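Local coordinates for protein histidine acid phosphatase (Hafnia alvei, PDB 4ARU) that belongs to the histidine acid phosphatases, branch 2 of the histidine phosphatase superfamily, whose alpha/beta core is built round a mixed beta-sheet, at residues E11-L16 against V337-V342; W88-Q93 against P125-V130; L252-F257 against Q326-P331; R96-A101 against I300-G305. One frame throughout, in Å; residues are numbered along the deposited sequence. Where two conformers were deposited one is given.

Interaction 1 of 4, residues E11-L16 against V337-V342; sequences ERVVIL and VFERWV. Unlike the reference sequence in segment 11-16: Arg-12 (reference Lys).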
loop_
_atom_site.group_PDB
_atom_site.type_symbol
_atom_site.label_atom_id
_atom_site.label_comp_id
_atom_site.label_asym_id
_atom_site.label_seq_id
_atom_site.Cartn_x
_atom_site.Cartn_y
_atom_site.Cartn_z
ATOM N N GLU A 11 -17.582 6.321 -14.882
ATOM C CA GLU A 11 -17.067 7.521 -15.577
ATOM C C GLU A 11 -15.534 7.622 -15.498
ATOM O O GLU A 11 -14.911 8.111 -16.422
ATOM C CB GLU A 11 -17.675 8.795 -15.008
ATOM C CG GLU A 11 -19.157 8.897 -15.370
ATOM C CD GLU A 11 -19.718 10.279 -15.247
ATOM O OE1 GLU A 11 -19.075 11.119 -14.593
ATOM O OE2 GLU A 11 -20.791 10.521 -15.827
ATOM N N ARG A 12 -14.936 7.209 -14.396
ATOM C CA ARG A 12 -13.492 7.176 -14.287
ATOM C C ARG A 12 -13.032 6.534 -13.037
ATOM O O ARG A 12 -13.823 6.280 -12.124
ATOM C CB ARG A 12 -12.913 8.541 -14.413
ATOM C CG ARG A 12 -13.494 9.556 -13.493
ATOM C CD ARG A 12 -12.888 10.884 -13.909
ATOM N NE ARG A 12 -13.358 12.022 -13.110
ATOM C CZ ARG A 12 -14.452 12.726 -13.333
ATOM N NH1 ARG A 12 -15.294 12.400 -14.316
ATOM N NH2 ARG A 12 -14.724 13.748 -12.522
ATOM N N VAL A 13 -11.744 6.245 -12.993
ATOM C CA VAL A 13 -11.126 5.478 -11.916
ATOM C C VAL A 13 -9.849 6.168 -11.471
ATOM O O VAL A 13 -9.124 6.771 -12.306
ATOM C CB VAL A 13 -10.796 4.054 -12.401
ATOM C CG1 VAL A 13 -10.158 3.224 -11.306
ATOM C CG2 VAL A 13 -12.047 3.370 -12.884
ATOM N N VAL A 14 -9.553 6.046 -10.187
ATOM C CA VAL A 14 -8.281 6.461 -9.618
ATOM C C VAL A 14 -7.746 5.274 -8.834
ATOM O O VAL A 14 -8.427 4.756 -7.926
ATOM C CB VAL A 14 -8.414 7.675 -8.699
ATOM C CG1 VAL A 14 -7.023 8.065 -8.163
ATOM C CG2 VAL A 14 -9.151 8.802 -9.359
ATOM N N ILE A 15 -6.553 4.826 -9.173
ATOM C CA ILE A 15 -5.943 3.674 -8.602
ATOM C C ILE A 15 -4.718 4.093 -7.808
ATOM O O ILE A 15 -3.829 4.727 -8.377
ATOM C CB ILE A 15 -5.502 2.715 -9.708
ATOM C CG1 ILE A 15 -6.721 2.350 -10.590
ATOM C CG2 ILE A 15 -4.842 1.472 -9.141
ATOM C CD1 ILE A 15 -6.389 1.506 -11.792
ATOM N N LEU A 16 -4.683 3.801 -6.520
ATOM C CA LEU A 16 -3.511 4.069 -5.678
ATOM C C LEU A 16 -2.900 2.714 -5.407
ATOM O O LEU A 16 -3.434 1.887 -4.648
ATOM C CB LEU A 16 -3.908 4.799 -4.369
ATOM C CG LEU A 16 -2.722 4.933 -3.426
ATOM C CD1 LEU A 16 -1.608 5.804 -4.004
ATOM C CD2 LEU A 16 -3.154 5.525 -2.111
ATOM N N VAL A 337 -8.723 0.993 -5.465
ATOM C CA VAL A 337 -9.331 1.397 -6.711
ATOM C C VAL A 337 -10.587 2.146 -6.361
ATOM O O VAL A 337 -11.579 1.571 -5.900
ATOM C CB VAL A 337 -9.643 0.196 -7.616
ATOM C CG1 VAL A 337 -10.281 0.660 -8.912
ATOM C CG2 VAL A 337 -8.370 -0.646 -7.869
ATOM N N PHE A 338 -10.555 3.424 -6.641
ATOM C CA PHE A 338 -11.677 4.340 -6.424
ATOM C C PHE A 338 -12.398 4.563 -7.739
ATOM O O PHE A 338 -11.772 4.979 -8.722
ATOM C CB PHE A 338 -11.223 5.696 -5.897
ATOM C CG PHE A 338 -10.571 5.667 -4.565
ATOM C CD1 PHE A 338 -9.230 5.354 -4.409
ATOM C CD2 PHE A 338 -11.287 6.147 -3.457
ATOM C CE1 PHE A 338 -8.666 5.352 -3.171
ATOM C CE2 PHE A 338 -10.681 6.199 -2.202
ATOM C CZ PHE A 338 -9.364 5.755 -2.076
ATOM N N GLU A 339 -13.701 4.287 -7.794
ATOM C CA GLU A 339 -14.492 4.338 -9.020
ATOM C C GLU A 339 -15.542 5.389 -8.864
ATOM O O GLU A 339 -16.315 5.365 -7.901
ATOM C CB GLU A 339 -15.151 2.999 -9.290
ATOM C CG GLU A 339 -14.131 1.919 -9.567
ATOM C CD GLU A 339 -14.694 0.548 -9.898
ATOM O OE1 GLU A 339 -15.884 0.277 -9.670
ATOM O OE2 GLU A 339 -13.880 -0.274 -10.387
ATOM N N ARG A 340 -15.631 6.257 -9.854
ATOM C CA ARG A 340 -16.700 7.249 -9.952
ATOM C C ARG A 340 -17.757 6.706 -10.866
ATOM O O ARG A 340 -17.534 6.560 -12.062
ATOM C CB ARG A 340 -16.202 8.614 -10.492
ATOM C CG ARG A 340 -17.299 9.611 -10.774
ATOM C CD ARG A 340 -16.828 10.759 -11.661
ATOM N NE ARG A 340 -17.897 11.573 -12.143
ATOM C CZ ARG A 340 -18.431 12.655 -11.533
ATOM N NH1 ARG A 340 -17.923 13.164 -10.426
ATOM N NH2 ARG A 340 -19.456 13.279 -12.078
ATOM N N TRP A 341 -18.921 6.397 -10.281
ATOM C CA TRP A 341 -20.072 5.856 -10.993
ATOM C C TRP A 341 -21.146 6.917 -11.025
ATOM O O TRP A 341 -21.267 7.705 -10.080
ATOM C CB TRP A 341 -20.623 4.656 -10.227
ATOM C CG TRP A 341 -19.788 3.466 -10.311
ATOM C CD1 TRP A 341 -18.761 3.073 -9.483
ATOM C CD2 TRP A 341 -19.902 2.441 -11.314
ATOM N NE1 TRP A 341 -18.248 1.872 -9.913
ATOM C CE2 TRP A 341 -18.919 1.475 -11.033
ATOM C CE3 TRP A 341 -20.748 2.254 -12.418
ATOM C CZ2 TRP A 341 -18.742 0.352 -11.837
ATOM C CZ3 TRP A 341 -20.567 1.132 -13.211
ATOM C CH2 TRP A 341 -19.576 0.198 -12.902
ATOM N N VAL A 342 -21.952 6.945 -12.073
ATOM C CA VAL A 342 -23.173 7.802 -12.053
ATOM C C VAL A 342 -24.323 6.931 -12.403
ATOM O O VAL A 342 -24.195 6.016 -13.192
ATOM C CB VAL A 342 -23.287 9.028 -13.015
ATOM C CG1 VAL A 342 -22.283 10.101 -12.663
ATOM C CG2 VAL A 342 -23.254 8.624 -14.492
HETATM O O HOH W 1 -21.016 13.177 -14.000
#
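Arg-340 sends CG anti to the amide nitrogen (chi1 173°) and stays extended to NE, whereas Arg-12 holds CG between its nitrogen and carbonyl carbon (chi1 53°). With these torsions the two side chains run alongside each other, pointing the same way, and the guanidinium groups stack with centres 4.3 Å apart and planes at 8°. CD of Arg-340 lies over the centre of the Arg-12 guanidinium. Carbonyls at the end of helix 264-282 probably ease the like charges: Ala-281 O accepts from Arg-12 NE, Leu-282 O from Arg-340 NH1. Glu-11 supplies the counter-charge. Its OE1 meets Arg-340 NE at 2.8 Å in a nearly straight salt bridge, in the guanidinium plane but on the anti side of the carboxylate and tilted out of its plane; a second, weak bond joins that oxygen to NH2 (3.3 Å). Farther along, Val-14 and Phe-338 exchange both backbone bonds, N to O at 2.9 Å and O to N at 2.8 Å. On the other face Val-13 CG1 packs against Val-337 CG1 (3.5 Å). Glu-11 N also bonds Arg-340 O, and with Glu-11 and Arg-12 both facing Arg-340 the antiparallel ladder contains a classic beta bulge.

Interaction 2 of 4, residues W88-Q93 against P125-V130; sequences WADVDQ and PLFHPV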
loop_
_atom_site.group_PDB
_atom_site.type_symbol
_atom_site.label_atom_id
_atom_site.label_comp_id
_atom_site.label_asym_id
_atom_site.label_seq_id
_atom_site.Cartn_x
_atom_site.Cartn_y
_atom_site.Cartn_z
ATOM N N TRP A 88 1.039 8.731 -12.479
ATOM C CA TRP A 88 1.931 9.511 -11.615
ATOM C C TRP A 88 2.654 8.550 -10.687
ATOM O O TRP A 88 2.014 7.912 -9.869
ATOM C CB TRP A 88 1.206 10.590 -10.813
ATOM C CG TRP A 88 2.172 11.485 -10.110
ATOM C CD1 TRP A 88 2.616 11.391 -8.802
ATOM C CD2 TRP A 88 2.956 12.511 -10.698
ATOM N NE1 TRP A 88 3.574 12.318 -8.553
ATOM C CE2 TRP A 88 3.800 13.036 -9.679
ATOM C CE3 TRP A 88 2.986 13.105 -11.960
ATOM C CZ2 TRP A 88 4.672 14.103 -9.898
ATOM C CZ3 TRP A 88 3.833 14.175 -12.161
ATOM C CH2 TRP A 88 4.707 14.632 -11.159
ATOM N N ALA A 89 3.967 8.428 -10.818
ATOM C CA ALA A 89 4.747 7.556 -9.969
ATOM C C ALA A 89 5.618 8.359 -9.039
ATOM O O ALA A 89 6.095 9.428 -9.408
ATOM C CB ALA A 89 5.660 6.656 -10.814
ATOM N N ASP A 90 5.855 7.805 -7.839
ATOM C CA ASP A 90 6.857 8.380 -6.963
ATOM C C ASP A 90 8.231 8.233 -7.599
ATOM O O ASP A 90 8.430 7.510 -8.563
ATOM C CB ASP A 90 6.823 7.719 -5.576
ATOM C CG ASP A 90 7.463 8.565 -4.469
ATOM O OD1 ASP A 90 7.852 9.733 -4.654
ATOM O OD2 ASP A 90 7.541 7.960 -3.361
ATOM N N VAL A 91 9.188 8.912 -7.001
ATOM C CA VAL A 91 10.516 9.090 -7.567
ATOM C C VAL A 91 11.376 7.834 -7.640
ATOM O O VAL A 91 12.342 7.824 -8.417
ATOM C CB VAL A 91 11.308 10.170 -6.817
ATOM C CG1 VAL A 91 10.650 11.471 -7.106
ATOM C CG2 VAL A 91 11.452 9.939 -5.316
ATOM N N ASP A 92 11.068 6.834 -6.813
ATOM C CA ASP A 92 11.943 5.679 -6.694
ATOM C C ASP A 92 11.918 4.807 -7.951
ATOM O O ASP A 92 10.958 4.772 -8.704
ATOM C CB ASP A 92 11.526 4.841 -5.482
ATOM C CG ASP A 92 11.564 5.620 -4.212
ATOM O OD1 ASP A 92 12.651 6.194 -3.927
ATOM O OD2 ASP A 92 10.498 5.730 -3.576
ATOM N N GLN A 93 12.996 4.087 -8.167
ATOM C CA GLN A 93 13.042 3.122 -9.233
ATOM C C GLN A 93 11.831 2.188 -9.143
ATOM O O GLN A 93 11.160 1.867 -10.147
ATOM C CB GLN A 93 14.377 2.346 -9.184
ATOM C CG GLN A 93 14.582 1.324 -10.299
ATOM C CD GLN A 93 14.091 -0.067 -10.003
ATOM O OE1 GLN A 93 13.429 -0.317 -9.040
ATOM N NE2 GLN A 93 14.426 -0.984 -10.909
ATOM N N PRO A 125 6.369 15.641 -2.588
ATOM C CA PRO A 125 5.449 15.939 -1.482
ATOM C C PRO A 125 4.067 15.340 -1.605
ATOM O O PRO A 125 3.306 15.280 -0.613
ATOM C CB PRO A 125 5.362 17.436 -1.514
ATOM C CG PRO A 125 5.479 17.754 -2.972
ATOM C CD PRO A 125 6.618 16.854 -3.380
ATOM N N LEU A 126 3.704 14.823 -2.781
ATOM C CA LEU A 126 2.448 14.108 -2.890
ATOM C C LEU A 126 2.492 12.807 -2.106
ATOM O O LEU A 126 1.483 12.425 -1.494
ATOM C CB LEU A 126 2.140 13.748 -4.338
ATOM C CG LEU A 126 0.821 13.047 -4.598
ATOM C CD1 LEU A 126 -0.391 13.894 -4.238
ATOM C CD2 LEU A 126 0.754 12.668 -6.056
ATOM N N PHE A 127 3.644 12.153 -2.092
ATOM C CA PHE A 127 3.814 10.877 -1.424
ATOM C C PHE A 127 4.371 11.016 -0.006
ATOM O O PHE A 127 4.034 10.148 0.848
ATOM C CB PHE A 127 4.741 9.947 -2.205
ATOM C CG PHE A 127 4.160 9.536 -3.556
ATOM C CD1 PHE A 127 3.276 8.480 -3.655
ATOM C CD2 PHE A 127 4.498 10.219 -4.717
ATOM C CE1 PHE A 127 2.713 8.141 -4.850
ATOM C CE2 PHE A 127 3.967 9.865 -5.945
ATOM C CZ PHE A 127 3.083 8.801 -6.006
ATOM N N HIS A 128 5.222 12.011 0.209
ATOM C CA HIS A 128 5.954 12.192 1.454
ATOM C C HIS A 128 5.989 13.668 1.853
ATOM O O HIS A 128 7.051 14.342 1.838
ATOM C CB HIS A 128 7.364 11.625 1.356
ATOM C CG HIS A 128 7.388 10.161 1.133
ATOM N ND1 HIS A 128 7.613 9.600 -0.112
ATOM C CD2 HIS A 128 7.137 9.129 1.966
ATOM C CE1 HIS A 128 7.568 8.290 -0.013
ATOM N NE2 HIS A 128 7.280 7.972 1.237
ATOM N N PRO A 129 4.802 14.222 2.216
ATOM C CA PRO A 129 4.726 15.641 2.525
ATOM C C PRO A 129 5.543 16.036 3.761
ATOM O O PRO A 129 6.084 17.144 3.846
ATOM C CB PRO A 129 3.234 15.890 2.759
ATOM C CG PRO A 129 2.647 14.560 2.973
ATOM C CD PRO A 129 3.462 13.580 2.219
ATOM N N VAL A 130 5.622 15.132 4.725
ATOM C CA VAL A 130 6.383 15.431 5.939
ATOM C C VAL A 130 7.900 15.487 5.619
ATOM O O VAL A 130 8.608 16.469 5.947
ATOM C CB VAL A 130 6.055 14.403 7.043
ATOM C CG1 VAL A 130 6.975 14.562 8.238
ATOM C CG2 VAL A 130 4.609 14.588 7.492
HETATM O O HOH W 2 8.797 10.819 -2.399
#
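This is a buried contact centred on the Phe-127 ring, which packs from the loop leading to helix 139-150 onto Trp-88 and Asp-90 where strand 85-89 runs out. Trp-88 and Phe-127 meet rim to rim, CD1 to CE2 at 3.5 Å, with planes 8° apart and neither ring over the other's face. Leu-126 CD2 reaches the same Trp-88 CD1 (3.6 Å), its side chain also resting on helix 264-282, while Trp-88 NE1 bonds Asp-124. Over one face of Phe-127 lies Asp-90: CB makes a CH-pi contact 3.6 Å from the ring centroid, and the carboxylate, stacked at 20° to the ring, slides past it, OD1 3.4 Å from CD2. Having CG anti to N (chi1 -159°) carries that carboxylate along the ring toward His-128, whose CE1 edge comes within 3.4 Å of OD2. Both oxygens have partners: OD1 accepts from Val-91 N and from water 2, which also bonds His-128 ND1 (2.8 Å), and OD2 pairs with His-306. No direct hydrogen bond crosses the contact: cohesion comes from van der Waals and CH-pi contact around Phe-127 and Trp-88 plus the water bridge, while the bonds to both oxygens should restrict carboxylate rotation.

Interaction 3 of 4, residues L252-F257 against Q326-P331; sequences LHNAQF and QPDNTP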
loop_
_atom_site.group_PDB
_atom_site.type_symbol
_atom_site.label_atom_id
_atom_site.label_comp_id
_atom_site.label_asym_id
_atom_site.label_seq_id
_atom_site.Cartn_x
_atom_site.Cartn_y
_atom_site.Cartn_z
ATOM N N LEU A 252 1.952 -9.440 12.568
ATOM C CA LEU A 252 2.877 -8.468 13.140
ATOM C C LEU A 252 3.089 -7.300 12.200
ATOM O O LEU A 252 3.165 -6.151 12.615
ATOM C CB LEU A 252 4.227 -9.130 13.443
ATOM C CG LEU A 252 4.163 -10.231 14.512
ATOM C CD1 LEU A 252 5.347 -11.198 14.406
ATOM C CD2 LEU A 252 4.132 -9.619 15.894
ATOM N N HIS A 253 3.200 -7.592 10.906
ATOM C CA HIS A 253 3.378 -6.547 9.929
ATOM C C HIS A 253 2.129 -5.684 9.853
ATOM O O HIS A 253 2.235 -4.464 9.829
ATOM C CB HIS A 253 3.674 -7.232 8.596
ATOM C CG HIS A 253 3.749 -6.291 7.438
ATOM N ND1 HIS A 253 4.865 -5.531 7.166
ATOM C CD2 HIS A 253 2.864 -6.024 6.454
ATOM C CE1 HIS A 253 4.654 -4.805 6.084
ATOM N NE2 HIS A 253 3.454 -5.097 5.625
ATOM N N ASN A 254 0.943 -6.300 9.808
ATOM C CA ASN A 254 -0.273 -5.509 9.703
ATOM C C ASN A 254 -0.497 -4.666 10.949
ATOM O O ASN A 254 -0.999 -3.545 10.867
ATOM C CB ASN A 254 -1.456 -6.394 9.416
ATOM C CG ASN A 254 -1.363 -7.046 8.052
ATOM O OD1 ASN A 254 -0.866 -6.439 7.078
ATOM N ND2 ASN A 254 -1.852 -8.269 7.951
ATOM N N ALA A 255 -0.034 -5.147 12.094
ATOM C CA ALA A 255 -0.165 -4.382 13.328
ATOM C C ALA A 255 0.756 -3.170 13.304
ATOM O O ALA A 255 0.371 -2.069 13.691
ATOM C CB ALA A 255 0.111 -5.261 14.517
ATOM N N GLN A 256 1.991 -3.355 12.866
ATOM C CA GLN A 256 2.923 -2.243 12.738
ATOM C C GLN A 256 2.347 -1.173 11.832
ATOM O O GLN A 256 2.405 0.009 12.124
ATOM C CB GLN A 256 4.268 -2.757 12.270
ATOM C CG GLN A 256 5.344 -1.709 12.238
ATOM C CD GLN A 256 5.631 -1.289 10.879
ATOM O OE1 GLN A 256 5.705 -2.117 9.946
ATOM N NE2 GLN A 256 5.792 0.007 10.702
ATOM N N PHE A 257 1.729 -1.587 10.729
ATOM C CA PHE A 257 1.118 -0.647 9.803
ATOM C C PHE A 257 -0.083 0.040 10.381
ATOM O O PHE A 257 -0.264 1.234 10.137
ATOM C CB PHE A 257 0.830 -1.338 8.442
ATOM C CG PHE A 257 1.982 -1.214 7.496
ATOM C CD1 PHE A 257 3.190 -1.916 7.742
ATOM C CD2 PHE A 257 1.920 -0.371 6.427
ATOM C CE1 PHE A 257 4.270 -1.747 6.941
ATOM C CE2 PHE A 257 3.014 -0.201 5.624
ATOM C CZ PHE A 257 4.188 -0.889 5.880
ATOM N N GLN A 326 -4.431 -13.594 0.984
ATOM C CA GLN A 326 -3.286 -12.656 0.994
ATOM C C GLN A 326 -3.078 -12.129 2.416
ATOM O O GLN A 326 -3.798 -11.206 2.850
ATOM C CB GLN A 326 -3.558 -11.546 -0.011
ATOM C CG GLN A 326 -2.518 -10.438 -0.046
ATOM C CD GLN A 326 -1.111 -10.982 -0.174
ATOM O OE1 GLN A 326 -0.377 -11.103 0.812
ATOM N NE2 GLN A 326 -0.703 -11.290 -1.397
ATOM N N PRO A 327 -2.093 -12.662 3.122
ATOM C CA PRO A 327 -1.882 -12.265 4.502
ATOM C C PRO A 327 -1.405 -10.828 4.721
ATOM O O PRO A 327 -1.671 -10.300 5.799
ATOM C CB PRO A 327 -0.871 -13.271 5.015
ATOM C CG PRO A 327 -0.193 -13.819 3.868
ATOM C CD PRO A 327 -1.121 -13.685 2.691
ATOM N N ASP A 328 -0.771 -10.213 3.752
ATOM C CA ASP A 328 -0.372 -8.801 3.876
ATOM C C ASP A 328 -1.570 -7.905 3.482
ATOM O O ASP A 328 -2.112 -8.059 2.388
ATOM C CB ASP A 328 0.797 -8.577 2.912
ATOM C CG ASP A 328 1.425 -7.170 3.006
ATOM O OD1 ASP A 328 0.903 -6.285 3.748
ATOM O OD2 ASP A 328 2.457 -6.972 2.311
ATOM N N ASN A 329 -2.009 -6.993 4.336
ATOM C CA ASN A 329 -3.111 -6.084 3.991
ATOM C C ASN A 329 -2.754 -5.104 2.903
ATOM O O ASN A 329 -3.647 -4.549 2.302
ATOM C CB ASN A 329 -3.591 -5.252 5.201
ATOM C CG ASN A 329 -4.264 -6.086 6.275
ATOM O OD1 ASN A 329 -4.674 -7.207 6.028
ATOM N ND2 ASN A 329 -4.317 -5.562 7.489
ATOM N N THR A 330 -1.460 -4.895 2.684
ATOM C CA THR A 330 -0.956 -3.938 1.678
ATOM C C THR A 330 0.066 -4.660 0.809
ATOM O O THR A 330 1.256 -4.327 0.823
ATOM C CB THR A 330 -0.379 -2.661 2.333
ATOM O OG1 THR A 330 0.535 -3.012 3.372
ATOM C CG2 THR A 330 -1.511 -1.775 2.930
ATOM N N PRO A 331 -0.350 -5.655 0.017
ATOM C CA PRO A 331 0.580 -6.488 -0.686
ATOM C C PRO A 331 1.212 -5.835 -1.923
ATOM O O PRO A 331 0.723 -4.835 -2.407
ATOM C CB PRO A 331 -0.295 -7.681 -1.090
ATOM C CG PRO A 331 -1.590 -7.032 -1.390
ATOM C CD PRO A 331 -1.749 -6.082 -0.249
HETATM O O HOH W 3 3.038 -4.083 3.196
HETATM O O HOH W 4 -0.446 -3.724 6.005
HETATM O O HOH W 5 -3.059 -3.077 9.022
#
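Asn-254 lays its carboxamide flat on that of Asn-329, the two planes 2° apart and CG of Asn-254 3.4 Å from ND2 of Asn-329. The same amide is gripped at both ends by backbone: OD1 accepts from Asn-329 N at 3.0 Å, the donor tilted from the carbonyl plane, and ND2 gives an in-plane bond to Pro-327 O, also 3.0 Å. Both of these bonds tie helix 243-262 directly to the loop between helix 307-317 and strand 335-342. The loop bends there in an Asx turn, Asp-328 OD1 accepting from Thr-330 N (2.9 Å) from above the carboxylate plane. That oxygen also faces the edge of the His-253 imidazole, CD2 at 3.4 Å, with ring and carboxylate almost perpendicular (89°). His-253, CG anti to N (chi1 174°), is turned so that ND1 bonds Ser-218 while NE2 meets water 3 at 2.7 Å; this water also bonds Thr-330 OG1. A second water joins Thr-330 OG1 to Asn-254 OD1, and a third runs from Asn-254 O to Asn-329 ND2. Thr-330 OG1 lies over one face of Phe-257, 4.3 Å from CD2, and CD1 of Phe-257 lies over one face of the His-253 imidazole, offset toward its rim.

Interaction 4 of 4, residues R96-A101 against I300-G305; sequences RKTGEA and ILFIAG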
loop_
_atom_site.group_PDB
_atom_site.type_symbol
_atom_site.label_atom_id
_atom_site.label_comp_id
_atom_site.label_asym_id
_atom_site.label_seq_id
_atom_site.Cartn_x
_atom_site.Cartn_y
_atom_site.Cartn_z
ATOM N N ARG A 96 8.582 4.069 -10.275
ATOM C CA ARG A 96 8.609 4.403 -11.682
ATOM C C ARG A 96 8.449 3.148 -12.523
ATOM O O ARG A 96 7.673 3.128 -13.499
ATOM C CB ARG A 96 9.892 5.155 -12.056
ATOM C CG ARG A 96 9.936 6.545 -11.481
ATOM C CD ARG A 96 11.124 7.388 -11.868
ATOM N NE ARG A 96 12.347 6.941 -11.190
ATOM C CZ ARG A 96 13.298 6.197 -11.735
ATOM N NH1 ARG A 96 13.206 5.748 -12.976
ATOM N NH2 ARG A 96 14.342 5.878 -10.993
ATOM N N LYS A 97 9.177 2.072 -12.204
ATOM C CA LYS A 97 9.093 0.887 -13.009
ATOM C C LYS A 97 7.740 0.189 -12.836
ATOM O O LYS A 97 7.251 -0.491 -13.754
ATOM C CB LYS A 97 10.231 -0.058 -12.677
ATOM C CG LYS A 97 11.579 0.518 -13.023
ATOM C CD LYS A 97 11.800 0.614 -14.484
ATOM C CE LYS A 97 13.288 0.890 -14.750
ATOM N NZ LYS A 97 13.660 0.374 -16.108
ATOM N N THR A 98 7.132 0.312 -11.674
ATOM C CA THR A 98 5.754 -0.183 -11.532
ATOM C C THR A 98 4.820 0.549 -12.506
ATOM O O THR A 98 4.000 -0.066 -13.146
ATOM C CB THR A 98 5.259 0.048 -10.094
ATOM O OG1 THR A 98 6.006 -0.832 -9.227
ATOM C CG2 THR A 98 3.814 -0.270 -9.939
ATOM N N GLY A 99 4.911 1.886 -12.571
ATOM C CA GLY A 99 4.080 2.624 -13.485
ATOM C C GLY A 99 4.278 2.155 -14.907
ATOM O O GLY A 99 3.304 1.991 -15.663
ATOM N N GLU A 100 5.536 1.976 -15.321
ATOM C CA GLU A 100 5.808 1.472 -16.693
ATOM C C GLU A 100 5.249 0.050 -16.938
ATOM O O GLU A 100 4.713 -0.213 -18.000
ATOM C CB GLU A 100 7.300 1.533 -16.994
ATOM C CG GLU A 100 7.734 3.002 -17.081
ATOM C CD GLU A 100 9.173 3.273 -17.415
ATOM O OE1 GLU A 100 10.023 2.345 -17.357
ATOM O OE2 GLU A 100 9.421 4.450 -17.806
ATOM N N ALA A 101 5.329 -0.817 -15.940
ATOM C CA ALA A 101 4.836 -2.166 -16.063
ATOM C C ALA A 101 3.308 -2.191 -16.118
ATOM O O ALA A 101 2.717 -3.006 -16.844
ATOM C CB ALA A 101 5.351 -3.028 -14.924
ATOM N N ILE A 300 -8.502 7.026 -16.460
ATOM C CA ILE A 300 -7.792 6.174 -15.560
ATOM C C ILE A 300 -6.560 6.932 -15.071
ATOM O O ILE A 300 -5.704 7.324 -15.879
ATOM C CB ILE A 300 -7.343 4.859 -16.208
ATOM C CG1 ILE A 300 -8.565 4.049 -16.741
ATOM C CG2 ILE A 300 -6.515 4.016 -15.229
ATOM C CD1 ILE A 300 -8.148 3.007 -17.732
ATOM N N LEU A 301 -6.493 7.141 -13.776
ATOM C CA LEU A 301 -5.363 7.783 -13.097
ATOM C C LEU A 301 -4.751 6.708 -12.206
ATOM O O LEU A 301 -5.395 6.230 -11.282
ATOM C CB LEU A 301 -5.776 9.013 -12.314
ATOM C CG LEU A 301 -4.765 9.637 -11.352
ATOM C CD1 LEU A 301 -3.503 10.007 -12.112
ATOM C CD2 LEU A 301 -5.306 10.812 -10.597
ATOM N N PHE A 302 -3.524 6.284 -12.506
ATOM C CA PHE A 302 -2.808 5.274 -11.754
ATOM C C PHE A 302 -1.666 5.992 -11.012
ATOM O O PHE A 302 -0.802 6.631 -11.666
ATOM C CB PHE A 302 -2.266 4.196 -12.698
ATOM C CG PHE A 302 -1.555 3.069 -12.026
ATOM C CD1 PHE A 302 -0.194 3.130 -11.801
ATOM C CD2 PHE A 302 -2.227 1.909 -11.637
ATOM C CE1 PHE A 302 0.491 2.052 -11.257
ATOM C CE2 PHE A 302 -1.541 0.835 -11.066
ATOM C CZ PHE A 302 -0.172 0.932 -10.863
ATOM N N ILE A 303 -1.626 5.818 -9.696
ATOM C CA ILE A 303 -0.692 6.458 -8.833
ATOM C C ILE A 303 0.150 5.365 -8.208
ATOM O O ILE A 303 -0.378 4.506 -7.438
ATOM C CB ILE A 303 -1.392 7.316 -7.760
ATOM C CG1 ILE A 303 -2.321 8.362 -8.379
ATOM C CG2 ILE A 303 -0.340 7.956 -6.854
ATOM C CD1 ILE A 303 -3.184 9.094 -7.361
ATOM N N ALA A 304 1.452 5.375 -8.506
ATOM C CA ALA A 304 2.352 4.302 -8.078
ATOM C C ALA A 304 3.124 4.772 -6.854
ATOM O O ALA A 304 4.044 5.566 -6.940
ATOM C CB ALA A 304 3.330 3.914 -9.205
ATOM N N GLY A 305 2.716 4.208 -5.714
ATOM C CA GLY A 305 3.268 4.563 -4.420
ATOM C C GLY A 305 3.683 3.361 -3.570
ATOM O O GLY A 305 4.216 2.354 -4.080
#
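Apolar contacts carry this interface, with Thr-98 and Gly-99 of helix 93-106 resting on Phe-302 and Ala-304 of strand 300-305. Thr-98 places CG2 anti to its amide nitrogen, turning the methyl to the sheet, where it meets the edge of the Phe-302 ring at CE1 (4.3 Å) and the CB of Ala-304 (4.3 Å). Gly-99 contributes bare backbone: its CA is 4.3 Å from Phe-302 CE1 and its N 4.2 Å from Ala-304 CB. The Phe-302 ring is further stacked with Phe-102, one turn along the helix from Thr-98. Polar bonds lie outside the interface. Thr-98 OG1 bonds Arg-94 O, within its own helix, and Gly-20 N, beyond the end of strand 9-18. In backbone terms, helix and strand axes approach to 7.9 Å at 147°, closely enough for CA of Gly-99 and Ala-304 to be 5.9 Å apart. With no hydrogen bond between these segments, cohesion there probably comes from van der Waals contact and burial of apolar groups, while Thr-98 OG1 ties the helix to Gly-20.

Three of the contacts belong to one sheet. Strand 9-18 of interaction 1 lies beside strand 300-305 of interaction 4: Ile-15 N reaches Leu-301 O at 2.8 Å, and Ile-15 O reaches Ile-303 N at 2.8 Å. Strand 300-305 also borders interaction 2, where Trp-88 N is 2.9 Å from Phe-302 O; the centres of interactions 2 and 4 are about 12 Å apart, and strand 85-89 leads directly into helix 93-106. Interaction 3 stands apart, its centre about 21 to 24 Å from the others. An L(+)-tartaric acid lies about 5 Å from the Trp-88 side chain and, separately, one lies about 6 Å from that of Phe-257; both probably come from the crystallisation liquor.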